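Local coordinates for protein S-adenosyl-L-methionine methyl transferase (Ruegeria pomeroyi DSS-3, PDB 3IHT) that binds S-adenosyl-L-methionine and probably transfers its methyl group to an acceptor molecule, at residues S25-A28 against C29-A33; P82-A85 against Q86-L89; G162-V165 against G166-F169. All blocks are in the same frame, centred on the assembly; numbering follows the deposited sequence. Where two conformers were deposited one is given.

Read from the N terminus, the three contacts follow one another in series, none crossing or enclosing another, and each is a local closure within a continuous run of chain. Contact 1 lies along about two turns of helix 15-36, each bond closing a single turn. Contact 2 ends the loop after strand 67-71 with tight turns that lead into strand 87-89, at one margin of the sheet. Contact 3 closes a reverse turn between strands 155-157 and 169-172. Contacts 1 and 3 touch, with S25 OG probably hydrogen-bonded to V164 N, so the helix is tied to the loop before strand 169-172; contact 2 lies apart, its centre about 23 Å from that of contact 1.

Contact 1 (S25-A28 against C29-A33); sequences SQRA and CLEHA
R27 and E31, one helical turn apart, lie side by side and point the same way, yet what meets is aliphatic carbon against carboxylate: CG of R27 sits 3.4 Å from OE2 of E31. With its CG anti to the backbone N (chi1 172°), the arginine sends its methylenes past this carboxylate, then bends at chi3, leaving NE of R27 5.0 Å from OE2 of E31. The opposite charges may attract at that range, but each polar group has a firmer mate. R27 NH1 makes a salt bridge with D17 of the second subunit, and E31 OE2 is hydrogen-bonded to H57 NE2. With an alanine at E31, H57 would probably be left without its carboxylate partner and the methylenes of R27 without the group that flanks them.

The backbone illustrates the rule that a helix satisfies its own amides. C29 N donates to S25 O at 2.8 Å, L30 N to Q26 O at 2.8 Å, E31 N to R27 O at 3.0 Å and H32 N to A28 O at 3.1 Å, all nearly straight. Side chains crowd these carbonyls as well: C29 SG, turned beside its own backbone N, comes within 3.3 Å of S25 O, and L30 CG packs against Q26 O. The hydroxyl of S25 is bonded to D21 O one turn earlier and to V164 N of the loop leading to strand 169-172.

Around these turns, the inner face of helix 15-36 lies on the central sheet, with C29 and A33 against V144 of strand 141-145 and L30 against H111 of strand 107-112. Q26 and L30 also touch T54, a cofactor-binding residue on helix 53-61, while R27 reaches the other subunit.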
loop_
_atom_site.group_PDB
_atom_site.type_symbol
_atom_site.label_atom_id
_atom_site.label_comp_id
_atom_site.label_asym_id
_atom_site.label_seq_id
_atom_site.Cartn_x
_atom_site.Cartn_y
_atom_site.Cartn_z
ATOM N N SER A 25 -1.193 -9.170 5.890
ATOM C CA SER A 25 -0.958 -10.605 5.724
ATOM C C SER A 25 0.518 -10.916 5.450
ATOM O O SER A 25 1.063 -11.879 5.987
ATOM C CB SER A 25 -1.862 -11.182 4.637
ATOM O OG SER A 25 -3.227 -10.967 4.938
ATOM N N GLN A 26 1.188 -10.079 4.647
ATOM C CA GLN A 26 2.630 -10.265 4.408
ATOM C C GLN A 26 3.440 -10.169 5.630
ATOM O O GLN A 26 4.349 -10.984 5.860
ATOM C CB GLN A 26 3.175 -9.203 3.432
ATOM C CG GLN A 26 2.741 -9.399 2.054
ATOM C CD GLN A 26 3.088 -8.209 1.145
ATOM O OE1 GLN A 26 3.126 -7.050 1.586
ATOM N NE2 GLN A 26 3.363 -8.500 -0.109
ATOM N N ARG A 27 3.140 -9.158 6.449
ATOM C CA ARG A 27 3.864 -8.999 7.660
ATOM C C ARG A 27 3.654 -10.250 8.528
ATOM O O ARG A 27 4.622 -10.824 9.037
ATOM C CB ARG A 27 3.458 -7.739 8.383
ATOM C CG ARG A 27 4.043 -7.619 9.758
ATOM C CD ARG A 27 3.767 -6.242 10.355
ATOM N NE ARG A 27 2.352 -6.083 10.664
ATOM C CZ ARG A 27 1.803 -4.966 11.120
ATOM N NH1 ARG A 27 2.540 -3.893 11.309
ATOM N NH2 ARG A 27 0.508 -4.920 11.369
ATOM N N ALA A 28 2.393 -10.659 8.712
ATOM C CA ALA A 28 2.080 -11.807 9.611
ATOM C C ALA A 28 2.726 -13.099 9.081
ATOM O O ALA A 28 3.391 -13.821 9.827
ATOM C CB ALA A 28 0.518 -11.967 9.762
ATOM N N CYS A 29 2.568 -13.341 7.787
ATOM C CA CYS A 29 3.088 -14.561 7.145
ATOM C C CYS A 29 4.605 -14.590 7.123
ATOM O O CYS A 29 5.218 -15.615 7.410
ATOM C CB CYS A 29 2.504 -14.732 5.751
ATOM S SG CYS A 29 0.762 -15.200 5.797
ATOM N N LEU A 30 5.231 -13.459 6.792
ATOM C CA LEU A 30 6.700 -13.425 6.783
ATOM C C LEU A 30 7.325 -13.583 8.154
ATOM O O LEU A 30 8.293 -14.318 8.304
ATOM C CB LEU A 30 7.244 -12.159 6.126
ATOM C CG LEU A 30 7.012 -12.153 4.615
ATOM C CD1 LEU A 30 7.396 -10.790 4.007
ATOM C CD2 LEU A 30 7.761 -13.281 3.891
ATOM N N GLU A 31 6.777 -12.918 9.170
ATOM C CA GLU A 31 7.314 -13.066 10.515
ATOM C C GLU A 31 7.173 -14.516 11.003
ATOM O O GLU A 31 8.114 -15.101 11.558
ATOM C CB GLU A 31 6.681 -12.047 11.470
ATOM C CG GLU A 31 7.203 -10.611 11.202
ATOM C CD GLU A 31 6.629 -9.550 12.100
ATOM O OE1 GLU A 31 6.050 -9.902 13.137
ATOM O OE2 GLU A 31 6.720 -8.350 11.763
ATOM N N HIS A 32 6.028 -15.112 10.703
ATOM C CA HIS A 32 5.786 -16.512 11.024
ATOM C C HIS A 32 6.784 -17.412 10.274
ATOM O O HIS A 32 7.414 -18.277 10.877
ATOM C CB HIS A 32 4.341 -16.887 10.668
ATOM C CG HIS A 32 4.005 -18.329 10.889
ATOM N ND1 HIS A 32 4.027 -18.927 12.137
ATOM C CD2 HIS A 32 3.631 -19.297 10.015
ATOM C CE1 HIS A 32 3.693 -20.202 12.015
ATOM N NE2 HIS A 32 3.419 -20.443 10.744
ATOM N N ALA A 33 6.922 -17.176 8.969
ATOM C CA ALA A 33 7.789 -17.999 8.115
ATOM C C ALA A 33 9.269 -17.903 8.526
ATOM O O ALA A 33 9.968 -18.922 8.556
ATOM C CB ALA A 33 7.602 -17.676 6.636
#

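Contact 2 (P82-A85 against Q86-L89); sequences PPEA and QLIL
E84 and L87 both place CG opposite the backbone N (chi1 -169° and 174°), and the glutamate chain then bends at chi2 (71°), bringing its carboxylate back to cross the leucine. These two side chains come nearest at E84 OE1 and L87 CD2, 3.9 Å apart, an oxygen resting against a methyl. The other methyl of the fork faces a ring instead, CD1 of L87 lying 4.2 Å from CG of P82. Q86 also bends at chi2; its amide curls back beside the A85 peptide, with OE1 of Q86 3.8 Å from CG of P83.

Beneath the side chains run two overlapping turns that make a short 3-10 segment. Q86 N donates to P83 O at 2.9 Å, and L87 N to E84 O at 3.1 Å. Both donors stand above the carbonyl plane, the second more steeply, and neither lies on a lone pair. Water completes the polar side. One molecule lies 2.8 Å from OE2 of E84 and 3.0 Å from O of L87, able to donate to either, although it has more acceptors nearby than protons to give. A second donates to A85 O at 2.7 Å and also to L87 O.

Q86, at the end of the turn, and I88, in strand 87-89, make backbone bonds with V69 on strand 67-71, while P82 packs on Y55 of helix 53-61.

Chemically, then, this surface corner relies on backbone bonds and hydration more than on any strong side-chain pair. Exposed, and hydrated at OE2, the E84 carboxylate is likely to be charged; the P82 and L87 contact supplies a small apolar patch on the inner side.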
loop_
_atom_site.group_PDB
_atom_site.type_symbol
_atom_site.label_atom_id
_atom_site.label_comp_id
_atom_site.label_asym_id
_atom_site.label_seq_id
_atom_site.Cartn_x
_atom_site.Cartn_y
_atom_site.Cartn_z
ATOM N N PRO A 82 18.830 -3.311 -2.233
ATOM C CA PRO A 82 19.780 -4.383 -1.942
ATOM C C PRO A 82 21.174 -4.034 -2.458
ATOM O O PRO A 82 21.293 -3.402 -3.525
ATOM C CB PRO A 82 19.243 -5.588 -2.722
ATOM C CG PRO A 82 18.470 -4.994 -3.844
ATOM C CD PRO A 82 17.832 -3.735 -3.235
ATOM N N PRO A 83 22.209 -4.418 -1.709
ATOM C CA PRO A 83 23.569 -4.346 -2.244
ATOM C C PRO A 83 23.697 -5.172 -3.504
ATOM O O PRO A 83 23.079 -6.250 -3.609
ATOM C CB PRO A 83 24.432 -4.985 -1.152
ATOM C CG PRO A 83 23.589 -5.180 -0.006
ATOM C CD PRO A 83 22.153 -5.057 -0.399
ATOM N N GLU A 84 24.522 -4.698 -4.423
ATOM C CA GLU A 84 24.726 -5.338 -5.714
ATOM C C GLU A 84 25.015 -6.848 -5.607
ATOM O O GLU A 84 24.472 -7.621 -6.420
ATOM C CB GLU A 84 25.837 -4.613 -6.511
ATOM C CG GLU A 84 25.937 -5.021 -7.946
ATOM C CD GLU A 84 24.761 -4.505 -8.788
ATOM O OE1 GLU A 84 24.151 -3.488 -8.413
ATOM O OE2 GLU A 84 24.423 -5.151 -9.814
ATOM N N ALA A 85 25.793 -7.261 -4.594
ATOM C CA ALA A 85 26.187 -8.676 -4.457
ATOM C C ALA A 85 24.979 -9.577 -4.178
ATOM O O ALA A 85 25.015 -10.744 -4.519
ATOM C CB ALA A 85 27.264 -8.865 -3.352
ATOM N N GLN A 86 23.927 -9.002 -3.622
ATOM C CA GLN A 86 22.699 -9.719 -3.277
ATOM C C GLN A 86 21.550 -9.427 -4.222
ATOM O O GLN A 86 20.421 -9.846 -3.971
ATOM C CB GLN A 86 22.312 -9.459 -1.835
ATOM C CG GLN A 86 23.054 -10.409 -0.849
ATOM C CD GLN A 86 24.436 -9.963 -0.639
ATOM O OE1 GLN A 86 24.658 -8.813 -0.288
ATOM N NE2 GLN A 86 25.397 -10.846 -0.880
ATOM N N LEU A 87 21.842 -8.735 -5.320
ATOM C CA LEU A 87 20.857 -8.486 -6.355
ATOM C C LEU A 87 21.051 -9.486 -7.489
ATOM O O LEU A 87 22.155 -9.654 -7.985
ATOM C CB LEU A 87 21.022 -7.070 -6.857
ATOM C CG LEU A 87 20.189 -6.652 -8.040
ATOM C CD1 LEU A 87 18.661 -6.715 -7.708
ATOM C CD2 LEU A 87 20.640 -5.240 -8.500
ATOM N N ILE A 88 19.961 -10.133 -7.871
ATOM C CA ILE A 88 19.907 -11.025 -9.021
ATOM C C ILE A 88 19.013 -10.351 -10.028
ATOM O O ILE A 88 17.760 -10.405 -9.958
ATOM C CB ILE A 88 19.419 -12.433 -8.602
ATOM C CG1 ILE A 88 20.438 -13.037 -7.637
ATOM C CG2 ILE A 88 19.271 -13.365 -9.880
ATOM C CD1 ILE A 88 20.015 -14.307 -6.897
ATOM N N LEU A 89 19.654 -9.675 -10.960
ATOM C CA LEU A 89 18.962 -8.780 -11.865
ATOM C C LEU A 89 18.528 -9.501 -13.137
ATOM O O LEU A 89 19.315 -10.218 -13.768
ATOM C CB LEU A 89 19.871 -7.588 -12.208
ATOM C CG LEU A 89 19.273 -6.499 -13.096
ATOM C CD1 LEU A 89 18.336 -5.629 -12.321
ATOM C CD2 LEU A 89 20.401 -5.656 -13.733
HETATM O O HOH W 1 23.971 -7.852 -9.521
HETATM O O HOH W 2 23.899 -12.029 -6.634
#

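Contact 3 (G162-V165 against G166-F169); sequences GAVV and GRCF
V164 and R167 close this turn, their backbones joined by a bond and their side chains lying side by side, pointing the same way. R167 N donates to V164 O at 3.1 Å in a nearly straight bond. Alongside, the arginine's CG, set beside its own backbone N (chi1 -63°), runs 3.9 Å from CB of V164, so the contact is aliphatic; the chain then bends at chi2 and again at chi3.

V164 O carries a second bond. A water donates to it at 2.8 Å and accepts from C168 N at 2.9 Å, bridging the two arms of the turn where they have begun to part. V165 and G166 form the corner, and G166 has backbone angles (93°/-11°) at which a side chain would collide with V165 O.

Farther out, helix 15-36 flanks the turn and helps to position it: R167 packs on L18 and D21, and C168 rests on Q26. F169 then pairs with S145 through the backbone, entering the sheet.

Such a geometry defines a type II beta turn, with glycine third. It reverses the chain between strands 155-157 and 169-172, the latter lying antiparallel beside strand 141-145, in the 3-2-1-4-5-7-6 order that marks the Rossmann-like fold of class I methyltransferases.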
loop_
_atom_site.group_PDB
_atom_site.type_symbol
_atom_site.label_atom_id
_atom_site.label_comp_id
_atom_site.label_asym_id
_atom_site.label_seq_id
_atom_site.Cartn_x
_atom_site.Cartn_y
_atom_site.Cartn_z
ATOM N N GLY A 162 -3.381 -12.888 12.406
ATOM C CA GLY A 162 -3.183 -11.614 11.749
ATOM C C GLY A 162 -3.319 -11.688 10.231
ATOM O O GLY A 162 -3.609 -10.679 9.567
ATOM N N ALA A 163 -3.112 -12.863 9.653
ATOM C CA ALA A 163 -3.225 -13.002 8.207
ATOM C C ALA A 163 -4.680 -13.048 7.786
ATOM O O ALA A 163 -5.566 -13.354 8.613
ATOM C CB ALA A 163 -2.452 -14.256 7.716
ATOM N N VAL A 164 -4.952 -12.698 6.525
ATOM C CA VAL A 164 -6.295 -12.711 5.982
ATOM C C VAL A 164 -6.373 -13.760 4.893
ATOM O O VAL A 164 -5.533 -13.776 3.973
ATOM C CB VAL A 164 -6.700 -11.291 5.438
ATOM C CG1 VAL A 164 -8.038 -11.349 4.742
ATOM C CG2 VAL A 164 -6.672 -10.260 6.577
ATOM N N VAL A 165 -7.371 -14.640 4.983
ATOM C CA VAL A 165 -7.474 -15.764 4.063
ATOM C C VAL A 165 -7.603 -15.196 2.636
ATOM O O VAL A 165 -8.385 -14.262 2.392
ATOM C CB VAL A 165 -8.700 -16.657 4.368
ATOM C CG1 VAL A 165 -8.859 -17.744 3.278
ATOM C CG2 VAL A 165 -8.555 -17.284 5.781
ATOM N N GLY A 166 -6.835 -15.749 1.718
ATOM C CA GLY A 166 -6.878 -15.345 0.310
ATOM C C GLY A 166 -5.873 -14.272 -0.086
ATOM O O GLY A 166 -5.702 -14.017 -1.290
ATOM N N ARG A 167 -5.206 -13.635 0.880
ATOM C CA ARG A 167 -4.235 -12.564 0.583
ATOM C C ARG A 167 -2.811 -13.055 0.404
ATOM O O ARG A 167 -2.192 -12.762 -0.619
ATOM C CB ARG A 167 -4.236 -11.471 1.662
ATOM C CG ARG A 167 -5.549 -10.751 1.752
ATOM C CD ARG A 167 -5.753 -9.715 0.643
ATOM N NE ARG A 167 -5.961 -10.264 -0.697
ATOM C CZ ARG A 167 -7.056 -10.867 -1.129
ATOM N NH1 ARG A 167 -8.101 -11.045 -0.335
ATOM N NH2 ARG A 167 -7.092 -11.306 -2.382
ATOM N N CYS A 168 -2.302 -13.776 1.384
ATOM C CA CYS A 168 -1.029 -14.532 1.282
ATOM C C CYS A 168 -1.281 -16.037 1.512
ATOM O O CYS A 168 -2.247 -16.454 2.131
ATOM C CB CYS A 168 0.106 -13.994 2.232
ATOM S SG CYS A 168 0.744 -12.343 1.808
ATOM N N PHE A 169 -0.377 -16.848 0.978
ATOM C CA PHE A 169 -0.430 -18.298 1.028
ATOM C C PHE A 169 0.953 -18.794 1.462
ATOM O O PHE A 169 1.982 -18.216 1.061
ATOM C CB PHE A 169 -0.751 -18.869 -0.359
ATOM C CG PHE A 169 -2.077 -18.428 -0.877
ATOM C CD1 PHE A 169 -2.212 -17.202 -1.507
ATOM C CD2 PHE A 169 -3.187 -19.247 -0.724
ATOM C CE1 PHE A 169 -3.459 -16.779 -1.975
ATOM C CE2 PHE A 169 -4.433 -18.844 -1.194
ATOM C CZ PHE A 169 -4.569 -17.595 -1.795
HETATM O O HOH W 3 -2.790 -14.349 4.147
#